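Local coordinates for protein aminotransferase (Psychrobacter arcticus 273-4, PDB 3IF2) that binds pyridoxal 5'-phosphate and is probably an aminotransferase of the class I and II family, perhaps exchanging amino groups between valine and pyruvate, at residues A[35-40]-A[389-394]; A[41-46]-A[334-339]; A[185-190]-A[358-363]; A[217-222]-A[367-372]. One frame throughout, in Å; residues are numbered along the deposited sequence.

Contact 1 (A[35-40]-A[389-394]); sequences NMLGGG and KGTLIV
Asn-35 and Thr-391 begin a short parallel pairing, strand 35-36 against strand 391-392, and three backbone hydrogen bonds hold it. Asn-35 gives its N to Gly-390 O at 2.8 Å and takes Leu-392 N on its own O at 3.0 Å, a nearly straight bond. Leu-37 N then reaches Leu-392 O at 3.0 Å, more bent at hydrogen (131°). Gly-390, with positive phi, closes helix 379-388 as the C-prime residue of a Schellman motif just where the strand starts.

A side-chain bond doubles the first rung: Asn-35 ND2 donates to Thr-391 OG1 over 2.9 Å, the hydroxyl lying 19° out of the amide plane. Asn-35 CG and Thr-391 OG1 both swing to the backbone-N side, each with chi1 near -60°, and this brings amide and hydroxyl together. A valine in place of Thr-391 would probably leave the Asn-35 amide without this acceptor and free to turn.

Apolar contacts are looser. Leu-37 CB meets Ile-393 CG2 at 4.0 Å, and the selenium of Met-36, a selenomethionine, lies 4.3 Å from Leu-392 CB. Helix 423-441 covers the Asn-35 and Thr-391 face, while helix 16-29 packs on Met-36 and Leu-392.

The junction is thus fixed mainly by polar bonds, main-chain ones reinforced by a single amide-hydroxyl pair, with apolar contacts of Met-36, Leu-37, Leu-392 and Ile-393 added around them.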
loop_
_atom_site.group_PDB
_atom_site.type_symbol
_atom_site.label_atom_id
_atom_site.label_comp_id
_atom_site.label_asym_id
_atom_site.label_seq_id
_atom_site.Cartn_x
_atom_site.Cartn_y
_atom_site.Cartn_z
ATOM N N ASN A 35 -19.765 7.716 22.479
ATOM C CA ASN A 35 -20.282 8.696 21.527
ATOM C C ASN A 35 -19.061 8.995 20.665
ATOM O O ASN A 35 -18.234 9.822 21.027
ATOM C CB ASN A 35 -20.803 9.968 22.219
ATOM C CG ASN A 35 -21.938 9.701 23.199
ATOM O OD1 ASN A 35 -22.700 8.747 23.051
ATOM N ND2 ASN A 35 -22.065 10.565 24.197
HETATM N N MSE A 36 -18.930 8.293 19.543
HETATM C CA MSE A 36 -17.745 8.389 18.673
HETATM C C MSE A 36 -17.860 9.531 17.646
HETATM O O MSE A 36 -18.423 9.353 16.568
HETATM C CB MSE A 36 -17.484 7.016 18.004
HETATM C CG MSE A 36 -16.316 6.940 16.976
HETATM SE SE MSE A 36 -14.640 7.727 17.621
HETATM C CE MSE A 36 -13.530 7.208 16.099
ATOM N N LEU A 37 -17.337 10.706 18.010
ATOM C CA LEU A 37 -17.282 11.903 17.135
ATOM C C LEU A 37 -15.858 12.253 16.690
ATOM O O LEU A 37 -15.651 13.304 16.096
ATOM C CB LEU A 37 -17.909 13.116 17.860
ATOM C CG LEU A 37 -19.363 12.978 18.297
ATOM C CD1 LEU A 37 -19.802 14.232 19.059
ATOM C CD2 LEU A 37 -20.259 12.705 17.074
ATOM N N GLY A 38 -14.892 11.369 16.962
ATOM C CA GLY A 38 -13.463 11.560 16.618
ATOM C C GLY A 38 -12.899 10.918 15.352
ATOM O O GLY A 38 -11.756 11.222 14.954
ATOM N N GLY A 39 -13.664 10.027 14.724
ATOM C CA GLY A 39 -13.183 9.323 13.519
ATOM C C GLY A 39 -13.248 10.136 12.238
ATOM O O GLY A 39 -13.797 11.250 12.226
ATOM N N GLY A 40 -12.673 9.559 11.179
ATOM C CA GLY A 40 -12.657 10.104 9.825
ATOM C C GLY A 40 -13.343 9.197 8.806
ATOM O O GLY A 40 -13.224 9.431 7.595
ATOM N N LYS A 389 -15.853 10.555 30.147
ATOM C CA LYS A 389 -17.341 10.598 30.159
ATOM C C LYS A 389 -17.965 9.984 28.870
ATOM O O LYS A 389 -19.115 10.293 28.503
ATOM C CB LYS A 389 -17.848 12.036 30.405
ATOM C CG LYS A 389 -17.301 12.667 31.696
ATOM C CD LYS A 389 -17.870 14.067 32.000
ATOM C CE LYS A 389 -19.153 14.002 32.838
ATOM N NZ LYS A 389 -18.931 13.578 34.262
ATOM N N GLY A 390 -17.205 9.124 28.186
ATOM C CA GLY A 390 -17.675 8.411 27.006
ATOM C C GLY A 390 -17.763 9.090 25.647
ATOM O O GLY A 390 -18.132 8.414 24.686
ATOM N N THR A 391 -17.443 10.387 25.543
ATOM C CA THR A 391 -17.504 11.133 24.260
ATOM C C THR A 391 -16.088 11.423 23.692
ATOM O O THR A 391 -15.241 12.010 24.379
ATOM C CB THR A 391 -18.331 12.424 24.413
ATOM O OG1 THR A 391 -19.658 12.077 24.809
ATOM C CG2 THR A 391 -18.418 13.201 23.104
ATOM N N LEU A 392 -15.849 11.023 22.438
ATOM C CA LEU A 392 -14.544 11.179 21.799
ATOM C C LEU A 392 -14.565 12.184 20.664
ATOM O O LEU A 392 -15.337 12.030 19.743
ATOM C CB LEU A 392 -14.011 9.832 21.304
ATOM C CG LEU A 392 -13.311 8.969 22.374
ATOM C CD1 LEU A 392 -14.252 8.521 23.488
ATOM C CD2 LEU A 392 -12.655 7.751 21.723
ATOM N N ILE A 393 -13.715 13.205 20.761
ATOM C CA ILE A 393 -13.502 14.214 19.723
ATOM C C ILE A 393 -11.986 14.239 19.473
ATOM O O ILE A 393 -11.277 13.432 20.048
ATOM C CB ILE A 393 -14.139 15.588 20.123
ATOM C CG1 ILE A 393 -13.615 16.154 21.459
ATOM C CG2 ILE A 393 -15.655 15.428 20.257
ATOM C CD1 ILE A 393 -12.184 16.636 21.465
ATOM N N VAL A 394 -11.487 15.114 18.605
ATOM C CA VAL A 394 -10.036 15.243 18.371
ATOM C C VAL A 394 -9.575 16.665 18.787
ATOM O O VAL A 394 -10.169 17.656 18.339
ATOM C CB VAL A 394 -9.647 14.937 16.917
ATOM C CG1 VAL A 394 -8.127 14.814 16.787
ATOM C CG2 VAL A 394 -10.284 13.623 16.457
#

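Contact 2 (A[41-46]-A[334-339]); sequences NPAKID and KPFYQK
Ala-43 and Ile-45 meet two aromatic rings of helix 324-351. Ile-45 lies over one face of Phe-336: its CG1 stands 4.0 Å from the ring centroid, 15° off the normal, a CH-pi contact, while CD1 reaches back to Phe-336 CG at 3.7 Å. Phe-336 extends toward the loop because its CG is anti to the backbone N (chi1 178°). Ala-43 CB touches both rings, Phe-336 at CE2 and Tyr-337 at CE1 (3.9 Å).

Tyr-337 brings its hydroxyl to the loop: OH accepts Ala-43 N at 2.8 Å, the donor at the ring edge, near its plane. A phenylalanine in place of Tyr-337 would probably leave the Ala-43 amide without this acceptor.

Ile-45 takes the N-cap position of helix 46-60. The side chain of Pro-42 lies about 4 Å from that of Lys-276, and neighbouring Asn-41 bonds to Tyr-79 of the second subunit, so the arrangement belongs to the border of the pyridoxal phosphate site at the dimer interface.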
loop_
_atom_site.group_PDB
_atom_site.type_symbol
_atom_site.label_atom_id
_atom_site.label_comp_id
_atom_site.label_asym_id
_atom_site.label_seq_id
_atom_site.Cartn_x
_atom_site.Cartn_y
_atom_site.Cartn_z
ATOM N N ASN A 41 -14.080 8.181 9.263
ATOM C CA ASN A 41 -14.780 7.254 8.364
ATOM C C ASN A 41 -16.008 7.971 7.814
ATOM O O ASN A 41 -16.714 8.604 8.603
ATOM C CB ASN A 41 -15.216 5.957 9.094
ATOM C CG ASN A 41 -15.451 4.759 8.116
ATOM O OD1 ASN A 41 -14.495 4.153 7.617
ATOM N ND2 ASN A 41 -16.720 4.406 7.873
ATOM N N PRO A 42 -16.280 7.891 6.484
ATOM C CA PRO A 42 -17.534 8.496 5.934
ATOM C C PRO A 42 -18.799 7.797 6.427
ATOM O O PRO A 42 -18.736 6.652 6.858
ATOM C CB PRO A 42 -17.402 8.238 4.440
ATOM C CG PRO A 42 -16.635 6.928 4.387
ATOM C CD PRO A 42 -15.568 7.139 5.424
ATOM N N ALA A 43 -19.930 8.485 6.324
ATOM C CA ALA A 43 -21.260 7.984 6.770
ATOM C C ALA A 43 -21.765 6.785 5.968
ATOM O O ALA A 43 -21.270 6.540 4.882
ATOM C CB ALA A 43 -22.289 9.108 6.658
ATOM N N LYS A 44 -22.754 6.066 6.512
ATOM C CA LYS A 44 -23.430 4.949 5.816
ATOM C C LYS A 44 -24.665 5.527 5.115
ATOM O O LYS A 44 -25.720 5.656 5.736
ATOM C CB LYS A 44 -23.841 3.820 6.792
ATOM N N ILE A 45 -24.529 5.904 3.838
ATOM C CA ILE A 45 -25.651 6.502 3.063
ATOM C C ILE A 45 -26.345 5.405 2.235
ATOM O O ILE A 45 -25.795 4.901 1.263
ATOM C CB ILE A 45 -25.165 7.669 2.185
ATOM C CG1 ILE A 45 -24.314 8.674 3.027
ATOM C CG2 ILE A 45 -26.356 8.348 1.568
ATOM C CD1 ILE A 45 -23.737 9.847 2.231
ATOM N N ASP A 46 -27.545 5.016 2.638
ATOM C CA ASP A 46 -28.274 3.890 1.984
ATOM C C ASP A 46 -28.318 3.947 0.463
ATOM O O ASP A 46 -28.093 2.920 -0.188
ATOM C CB ASP A 46 -29.718 3.751 2.535
ATOM C CG ASP A 46 -29.771 3.329 4.021
ATOM O OD1 ASP A 46 -28.772 2.787 4.541
ATOM O OD2 ASP A 46 -30.823 3.531 4.673
ATOM N N LYS A 334 -23.332 14.915 -1.095
ATOM C CA LYS A 334 -23.288 16.367 -0.761
ATOM C C LYS A 334 -24.465 16.828 0.107
ATOM O O LYS A 334 -24.224 17.450 1.146
ATOM C CB LYS A 334 -23.121 17.231 -2.021
ATOM C CG LYS A 334 -23.152 18.784 -1.885
ATOM C CD LYS A 334 -22.855 19.372 -3.306
ATOM C CE LYS A 334 -23.040 20.890 -3.495
ATOM N NZ LYS A 334 -22.476 21.379 -4.846
ATOM N N PRO A 335 -25.714 16.477 -0.268
ATOM C CA PRO A 335 -26.831 16.868 0.593
ATOM C C PRO A 335 -26.858 16.174 1.966
ATOM O O PRO A 335 -27.220 16.819 2.956
ATOM C CB PRO A 335 -28.068 16.495 -0.254
ATOM C CG PRO A 335 -27.560 16.523 -1.677
ATOM C CD PRO A 335 -26.223 15.871 -1.513
ATOM N N PHE A 336 -26.496 14.890 2.031
ATOM C CA PHE A 336 -26.454 14.168 3.305
ATOM C C PHE A 336 -25.630 14.950 4.326
ATOM O O PHE A 336 -26.144 15.263 5.406
ATOM C CB PHE A 336 -25.879 12.754 3.157
ATOM C CG PHE A 336 -25.790 12.019 4.450
ATOM C CD1 PHE A 336 -26.856 11.270 4.910
ATOM C CD2 PHE A 336 -24.647 12.118 5.249
ATOM C CE1 PHE A 336 -26.803 10.612 6.153
ATOM C CE2 PHE A 336 -24.588 11.467 6.488
ATOM C CZ PHE A 336 -25.683 10.716 6.938
ATOM N N TYR A 337 -24.379 15.279 3.966
ATOM C CA TYR A 337 -23.485 16.021 4.873
ATOM C C TYR A 337 -23.925 17.462 5.200
ATOM O O TYR A 337 -23.684 17.926 6.322
ATOM C CB TYR A 337 -22.006 15.959 4.435
ATOM C CG TYR A 337 -21.437 14.549 4.477
ATOM C CD1 TYR A 337 -21.262 13.891 5.690
ATOM C CD2 TYR A 337 -21.061 13.881 3.307
ATOM C CE1 TYR A 337 -20.753 12.595 5.746
ATOM C CE2 TYR A 337 -20.548 12.571 3.343
ATOM C CZ TYR A 337 -20.398 11.940 4.567
ATOM O OH TYR A 337 -19.894 10.673 4.628
ATOM N N GLN A 338 -24.568 18.163 4.270
ATOM C CA GLN A 338 -25.059 19.514 4.582
ATOM C C GLN A 338 -26.124 19.495 5.686
ATOM O O GLN A 338 -26.063 20.308 6.624
ATOM C CB GLN A 338 -25.581 20.262 3.361
ATOM C CG GLN A 338 -26.156 21.646 3.766
ATOM C CD GLN A 338 -26.177 22.647 2.658
ATOM O OE1 GLN A 338 -26.224 22.298 1.473
ATOM N NE2 GLN A 338 -26.137 23.922 3.036
ATOM N N LYS A 339 -27.094 18.598 5.555
ATOM C CA LYS A 339 -28.133 18.420 6.573
ATOM C C LYS A 339 -27.552 17.986 7.942
ATOM O O LYS A 339 -28.003 18.453 8.983
ATOM C CB LYS A 339 -29.216 17.455 6.072
ATOM C CG LYS A 339 -30.062 18.073 4.940
ATOM C CD LYS A 339 -31.252 17.205 4.489
ATOM C CE LYS A 339 -30.899 16.187 3.398
ATOM N NZ LYS A 339 -32.133 15.520 2.878
#

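Contact 3 (A[185-190]-A[358-363]); sequences GFFKYR and MIHKPE
Lys-188 NZ is gripped by three oxygens: Glu-363 OE1 across the contact at 3.1 Å, in a salt bridge that uses the syn lone pair of the carboxylate, and Asn-221 OD1 and Val-222 O from the neighbouring loop. The lysine runs extended until chi4 (-44°), where a bend turns NZ to these acceptors. Glu-363 OE1 also takes Val-222 N, so the buried charges are paired and tied to the same loop.

His-360 is held at both nitrogens. ND1 donates to Lys-361 O at 2.9 Å, and NE2 accepts Tyr-189 N over 3.3 Å, the donor 35° out of the imidazole plane. With ND1 as the donor, the ring probably carries no proton on NE2. One imidazole face lies over Phe-187 O, while the ring edge points at the face of Phe-187, an edge-to-face pair with planes at 68°. Phe-187 also receives His-360 CA over that face. Tyr-189 adds its ring obliquely, CD2 to His-360 CD2 at 3.4 Å, completing an aromatic cluster; its OH turns to His-410 and Trp-369.

On the other face, Phe-186 and Ile-359 lie side by side, CD2 to CB at 3.9 Å, beneath helix 324-351.

The backbones pair in parallel through Ile-359 N to Gly-185 O, Phe-187 N to Ile-359 O and Lys-361 N to Phe-187 O. The arrangement joins strands 183-190 and 357-360, the parallel neighbours within an otherwise antiparallel six-stranded sheet.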
loop_
_atom_site.group_PDB
_atom_site.type_symbol
_atom_site.label_atom_id
_atom_site.label_comp_id
_atom_site.label_asym_id
_atom_site.label_seq_id
_atom_site.Cartn_x
_atom_site.Cartn_y
_atom_site.Cartn_z
ATOM N N GLY A 185 -21.235 34.096 15.104
ATOM C CA GLY A 185 -20.561 33.065 15.882
ATOM C C GLY A 185 -19.846 32.098 14.954
ATOM O O GLY A 185 -19.694 30.933 15.298
ATOM N N PHE A 186 -19.422 32.593 13.781
ATOM C CA PHE A 186 -18.657 31.834 12.787
ATOM C C PHE A 186 -17.408 32.588 12.345
ATOM O O PHE A 186 -17.294 33.789 12.546
ATOM C CB PHE A 186 -19.489 31.484 11.539
ATOM C CG PHE A 186 -20.700 30.645 11.822
ATOM C CD1 PHE A 186 -21.922 31.250 12.159
ATOM C CD2 PHE A 186 -20.640 29.248 11.735
ATOM C CE1 PHE A 186 -23.074 30.469 12.421
ATOM C CE2 PHE A 186 -21.793 28.453 11.996
ATOM C CZ PHE A 186 -23.007 29.068 12.336
ATOM N N PHE A 187 -16.482 31.851 11.736
ATOM C CA PHE A 187 -15.219 32.406 11.243
ATOM C C PHE A 187 -14.644 31.599 10.080
ATOM O O PHE A 187 -15.072 30.474 9.821
ATOM C CB PHE A 187 -14.203 32.526 12.385
ATOM C CG PHE A 187 -13.739 31.202 12.968
ATOM C CD1 PHE A 187 -14.553 30.477 13.831
ATOM C CD2 PHE A 187 -12.457 30.725 12.713
ATOM C CE1 PHE A 187 -14.123 29.270 14.394
ATOM C CE2 PHE A 187 -12.006 29.518 13.279
ATOM C CZ PHE A 187 -12.847 28.786 14.109
ATOM N N LYS A 188 -13.702 32.215 9.370
ATOM C CA LYS A 188 -13.036 31.607 8.232
ATOM C C LYS A 188 -11.555 31.927 8.289
ATOM O O LYS A 188 -11.174 33.102 8.372
ATOM C CB LYS A 188 -13.604 32.159 6.909
ATOM C CG LYS A 188 -13.254 31.309 5.626
ATOM C CD LYS A 188 -13.351 32.119 4.317
ATOM C CE LYS A 188 -13.287 31.287 3.029
ATOM N NZ LYS A 188 -12.249 30.196 2.955
ATOM N N TYR A 189 -10.730 30.881 8.242
ATOM C CA TYR A 189 -9.282 31.022 8.152
ATOM C C TYR A 189 -8.965 31.516 6.735
ATOM O O TYR A 189 -9.644 31.095 5.780
ATOM C CB TYR A 189 -8.558 29.684 8.387
ATOM C CG TYR A 189 -8.655 29.118 9.786
ATOM C CD1 TYR A 189 -8.162 29.828 10.880
ATOM C CD2 TYR A 189 -9.151 27.824 10.019
ATOM C CE1 TYR A 189 -8.213 29.298 12.182
ATOM C CE2 TYR A 189 -9.213 27.287 11.323
ATOM C CZ TYR A 189 -8.727 28.034 12.387
ATOM O OH TYR A 189 -8.791 27.514 13.648
ATOM N N ARG A 190 -7.964 32.403 6.625
ATOM C CA ARG A 190 -7.512 32.940 5.326
ATOM C C ARG A 190 -5.980 32.988 5.226
ATOM O O ARG A 190 -5.281 33.172 6.219
ATOM C CB ARG A 190 -8.187 34.291 4.985
ATOM C CG ARG A 190 -9.652 34.106 4.485
ATOM C CD ARG A 190 -10.192 35.257 3.610
ATOM N NE ARG A 190 -10.623 36.442 4.357
ATOM C CZ ARG A 190 -11.880 36.680 4.729
ATOM N NH1 ARG A 190 -12.851 35.819 4.437
ATOM N NH2 ARG A 190 -12.161 37.785 5.400
HETATM N N MSE A 358 -17.121 29.669 18.880
HETATM C CA MSE A 358 -17.075 30.084 17.484
HETATM C C MSE A 358 -17.028 28.739 16.729
HETATM O O MSE A 358 -16.441 27.765 17.221
HETATM C CB MSE A 358 -15.838 30.923 17.179
HETATM C CG MSE A 358 -15.717 32.207 17.976
HETATM SE SE MSE A 358 -16.985 33.563 17.404
HETATM C CE MSE A 358 -16.162 34.116 15.729
ATOM N N ILE A 359 -17.683 28.686 15.571
ATOM C CA ILE A 359 -17.721 27.515 14.701
ATOM C C ILE A 359 -17.142 27.953 13.362
ATOM O O ILE A 359 -17.482 29.010 12.881
ATOM C CB ILE A 359 -19.173 27.007 14.529
ATOM C CG1 ILE A 359 -19.733 26.548 15.884
ATOM C CG2 ILE A 359 -19.255 25.847 13.514
ATOM C CD1 ILE A 359 -21.199 26.138 15.851
ATOM N N HIS A 360 -16.250 27.168 12.763
ATOM C CA HIS A 360 -15.700 27.546 11.462
ATOM C C HIS A 360 -16.837 27.386 10.458
ATOM O O HIS A 360 -17.630 26.445 10.596
ATOM C CB HIS A 360 -14.506 26.675 11.076
ATOM C CG HIS A 360 -13.744 27.182 9.890
ATOM N ND1 HIS A 360 -14.219 27.078 8.605
ATOM C CD2 HIS A 360 -12.527 27.769 9.793
ATOM C CE1 HIS A 360 -13.339 27.592 7.767
ATOM N NE2 HIS A 360 -12.298 28.011 8.461
ATOM N N LYS A 361 -16.950 28.324 9.507
ATOM C CA LYS A 361 -17.985 28.245 8.479
ATOM C C LYS A 361 -17.801 26.888 7.767
ATOM O O LYS A 361 -16.734 26.652 7.203
ATOM C CB LYS A 361 -17.983 29.447 7.489
ATOM C CG LYS A 361 -18.751 29.181 6.155
ATOM C CD LYS A 361 -19.097 30.373 5.224
ATOM C CE LYS A 361 -20.610 30.560 5.145
ATOM N NZ LYS A 361 -21.092 31.582 4.167
ATOM N N PRO A 362 -18.832 26.002 7.807
ATOM C CA PRO A 362 -18.699 24.675 7.206
ATOM C C PRO A 362 -18.864 24.739 5.706
ATOM O O PRO A 362 -19.962 24.630 5.214
ATOM C CB PRO A 362 -19.819 23.876 7.885
ATOM C CG PRO A 362 -20.887 24.901 8.143
ATOM C CD PRO A 362 -20.212 26.237 8.290
ATOM N N GLU A 363 -17.772 24.962 4.995
ATOM C CA GLU A 363 -17.783 25.052 3.519
ATOM C C GLU A 363 -17.542 23.702 2.822
ATOM O O GLU A 363 -17.556 23.655 1.578
ATOM C CB GLU A 363 -16.709 26.042 3.028
ATOM C CG GLU A 363 -16.790 27.409 3.655
ATOM C CD GLU A 363 -15.828 28.401 3.046
ATOM O OE1 GLU A 363 -14.594 28.258 3.207
ATOM O OE2 GLU A 363 -16.317 29.358 2.420
#

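Contact 4 (A[217-222]-A[367-372]); sequences NPTGNV and FLWLWF. With PLP (pyridoxal-5'-phosphate), chain C.
Pro-218 and Thr-219 lie against one face of the Trp-369 indole. Pro-218 CG sits 3.7 Å from the centroid of the six-membered ring, and Thr-219 CG2 stands 4.0 Å from that of the five-membered ring, only 6° off its normal; both are CH-pi contacts. With CG anti to the backbone N (chi1 -178°) the indole reaches out toward the loop and offers it this face. Its NE1 is hydrogen-bonded to Tyr-189 OH.

Phe-367 meets the Asn-217 amide obliquely, CE2 to CG at 3.4 Å, with amide and ring planes 35° apart.

One water makes the polar link between the segments; a second polar group, PLP, is bound by the loop alone. The water donates to Thr-219 O and accepts from Trp-369 N, at 3.0 Å each, joining loop to strand where the two backbones do not bond directly. Within the loop, Asn-221 N donates to Thr-219 OG1, an ST turn. Asn-217 ND2 donates to PLP O3 at 2.6 Å, nearly straight, while its OD1 accepts from Arg-416, so the amide is fixed at both ends.

With Phe-367 packed obliquely against it and Arg-416 on the carbonyl, Asn-217 is presented in one orientation to the cofactor's phenolic oxygen. A donor here would be expected to stabilise negative charge on O3, and the residues that position it are Phe-367 by packing and Arg-416 by a hydrogen bond.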
loop_
_atom_site.group_PDB
_atom_site.type_symbol
_atom_site.label_atom_id
_atom_site.label_comp_id
_atom_site.label_asym_id
_atom_site.label_seq_id
_atom_site.Cartn_x
_atom_site.Cartn_y
_atom_site.Cartn_z
ATOM N N ASN A 217 -9.501 19.116 6.050
ATOM C CA ASN A 217 -9.658 18.320 7.262
ATOM C C ASN A 217 -8.615 19.056 8.108
ATOM O O ASN A 217 -7.456 19.124 7.693
ATOM C CB ASN A 217 -9.269 16.839 7.009
ATOM C CG ASN A 217 -9.325 15.953 8.274
ATOM O OD1 ASN A 217 -9.322 16.452 9.380
ATOM N ND2 ASN A 217 -9.353 14.630 8.094
ATOM N N PRO A 218 -8.975 19.528 9.315
ATOM C CA PRO A 218 -10.180 19.395 10.125
ATOM C C PRO A 218 -11.171 20.551 10.132
ATOM O O PRO A 218 -12.157 20.465 10.853
ATOM C CB PRO A 218 -9.555 19.400 11.514
ATOM C CG PRO A 218 -8.566 20.539 11.412
ATOM C CD PRO A 218 -8.067 20.501 9.964
ATOM N N THR A 219 -10.912 21.606 9.370
ATOM C CA THR A 219 -11.644 22.860 9.507
ATOM C C THR A 219 -12.948 22.981 8.771
ATOM O O THR A 219 -13.845 23.680 9.235
ATOM C CB THR A 219 -10.770 24.033 9.042
ATOM O OG1 THR A 219 -10.369 23.794 7.689
ATOM C CG2 THR A 219 -9.544 24.159 9.924
ATOM N N GLY A 220 -13.046 22.317 7.627
ATOM C CA GLY A 220 -14.163 22.488 6.721
ATOM C C GLY A 220 -13.952 23.709 5.812
ATOM O O GLY A 220 -14.860 24.060 5.040
ATOM N N ASN A 221 -12.751 24.314 5.859
ATOM C CA ASN A 221 -12.428 25.503 5.086
ATOM C C ASN A 221 -12.185 25.166 3.623
ATOM O O ASN A 221 -11.531 24.158 3.318
ATOM C CB ASN A 221 -11.147 26.188 5.620
ATOM C CG ASN A 221 -10.890 27.549 4.960
ATOM O OD1 ASN A 221 -11.767 28.409 4.936
ATOM N ND2 ASN A 221 -9.700 27.737 4.417
ATOM N N VAL A 222 -12.687 26.027 2.737
ATOM C CA VAL A 222 -12.436 25.925 1.307
ATOM C C VAL A 222 -11.642 27.162 0.931
ATOM O O VAL A 222 -12.159 28.283 1.015
ATOM C CB VAL A 222 -13.732 25.803 0.484
ATOM C CG1 VAL A 222 -13.445 25.827 -1.032
ATOM C CG2 VAL A 222 -14.437 24.530 0.866
ATOM N N PHE A 367 -16.665 17.399 8.868
ATOM C CA PHE A 367 -16.346 17.801 10.242
ATOM C C PHE A 367 -16.801 19.207 10.556
ATOM O O PHE A 367 -16.903 20.033 9.650
ATOM C CB PHE A 367 -14.823 17.830 10.462
ATOM C CG PHE A 367 -14.108 16.611 9.984
ATOM C CD1 PHE A 367 -14.124 15.432 10.734
ATOM C CD2 PHE A 367 -13.404 16.632 8.778
ATOM C CE1 PHE A 367 -13.457 14.280 10.283
ATOM C CE2 PHE A 367 -12.726 15.480 8.321
ATOM C CZ PHE A 367 -12.752 14.308 9.078
ATOM N N LEU A 368 -17.076 19.456 11.839
ATOM C CA LEU A 368 -17.239 20.828 12.366
ATOM C C LEU A 368 -15.979 21.119 13.251
ATOM O O LEU A 368 -15.514 20.254 14.031
ATOM C CB LEU A 368 -18.563 21.043 13.126
ATOM C CG LEU A 368 -19.833 21.185 12.258
ATOM C CD1 LEU A 368 -21.059 21.214 13.125
ATOM C CD2 LEU A 368 -19.807 22.410 11.375
ATOM N N TRP A 369 -15.431 22.317 13.090
ATOM C CA TRP A 369 -14.242 22.782 13.814
ATOM C C TRP A 369 -14.719 23.856 14.784
ATOM O O TRP A 369 -15.125 24.934 14.346
ATOM C CB TRP A 369 -13.242 23.316 12.800
ATOM C CG TRP A 369 -11.921 23.810 13.307
ATOM C CD1 TRP A 369 -11.486 25.105 13.332
ATOM C CD2 TRP A 369 -10.846 23.022 13.806
ATOM N NE1 TRP A 369 -10.222 25.168 13.821
ATOM C CE2 TRP A 369 -9.802 23.906 14.133
ATOM C CE3 TRP A 369 -10.666 21.648 14.027
ATOM C CZ2 TRP A 369 -8.584 23.466 14.652
ATOM C CZ3 TRP A 369 -9.447 21.208 14.557
ATOM C CH2 TRP A 369 -8.426 22.120 14.860
ATOM N N LEU A 370 -14.686 23.522 16.080
ATOM C CA LEU A 370 -15.199 24.359 17.167
ATOM C C LEU A 370 -14.053 25.071 17.868
ATOM O O LEU A 370 -13.070 24.416 18.215
ATOM C CB LEU A 370 -15.964 23.500 18.196
ATOM C CG LEU A 370 -17.385 22.992 17.870
ATOM C CD1 LEU A 370 -17.526 22.477 16.468
ATOM C CD2 LEU A 370 -17.813 21.919 18.866
ATOM N N TRP A 371 -14.194 26.394 18.060
ATOM C CA TRP A 371 -13.206 27.256 18.752
ATOM C C TRP A 371 -13.813 27.859 20.035
ATOM O O TRP A 371 -14.709 28.688 19.967
ATOM C CB TRP A 371 -12.706 28.344 17.793
ATOM C CG TRP A 371 -11.781 29.405 18.375
ATOM C CD1 TRP A 371 -10.914 29.270 19.435
ATOM C CD2 TRP A 371 -11.552 30.714 17.848
ATOM N NE1 TRP A 371 -10.215 30.441 19.643
ATOM C CE2 TRP A 371 -10.575 31.342 18.677
ATOM C CE3 TRP A 371 -12.083 31.433 16.764
ATOM C CZ2 TRP A 371 -10.125 32.656 18.454
ATOM C CZ3 TRP A 371 -11.635 32.758 16.543
ATOM C CH2 TRP A 371 -10.668 33.351 17.393
ATOM N N PHE A 372 -13.308 27.414 21.184
ATOM C CA PHE A 372 -13.716 27.892 22.502
ATOM C C PHE A 372 -12.775 29.032 22.893
ATOM O O PHE A 372 -11.682 28.769 23.392
ATOM C CB PHE A 372 -13.640 26.751 23.534
ATOM C CG PHE A 372 -14.410 25.524 23.143
ATOM C CD1 PHE A 372 -15.803 25.532 23.145
ATOM C CD2 PHE A 372 -13.754 24.346 22.798
ATOM C CE1 PHE A 372 -16.524 24.390 22.783
ATOM C CE2 PHE A 372 -14.465 23.204 22.442
ATOM C CZ PHE A 372 -15.851 23.226 22.432
HETATM N N1 PLP C . -7.072 13.851 2.591
HETATM C C2 PLP C . -7.853 14.327 3.622
HETATM C C2A PLP C . -8.094 15.801 3.687
HETATM C C3 PLP C . -8.406 13.424 4.560
HETATM O O3 PLP C . -9.190 13.853 5.597
HETATM C C4 PLP C . -8.132 12.040 4.450
HETATM C C4A PLP C . -8.518 11.158 5.632
HETATM O O4A PLP C . -9.125 10.092 5.475
HETATM C C5 PLP C . -7.311 11.575 3.369
HETATM C C6 PLP C . -6.800 12.517 2.456
HETATM C C5A PLP C . -6.915 10.098 3.178
HETATM O O4P PLP C . -7.849 9.348 2.431
HETATM P P PLP C . -7.472 7.896 1.860
HETATM O O1P PLP C . -6.093 7.326 2.092
HETATM O O2P PLP C . -7.670 8.100 0.396
HETATM O O3P PLP C . -8.463 6.980 2.462
HETATM O O HOH W 1 -16.503 23.736 10.651
#

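From the N terminus the chain first passes strand 35-36, which contact 1 pairs with 391-392, closing a loop of 348 residues that encloses the other three contacts. Contact 2 follows directly, tying the loop before helix 46-60 to helix 324-351. Contact 3 then joins strand 183-190 to 357-360, and contact 4 sets loop 217-222 against strand 367-372. Contacts 2, 3 and 4 cross one another along the chain. Contacts 3 and 4 share the six-stranded sheet, their centres about 7 Å apart, and meet where Lys-188 reaches Asn-221 and Val-222. Contact 1 touches contact 4 through Gly-39 and Phe-367, bringing segment 35-40 against the ring that packs on the cofactor-binding Asn-217.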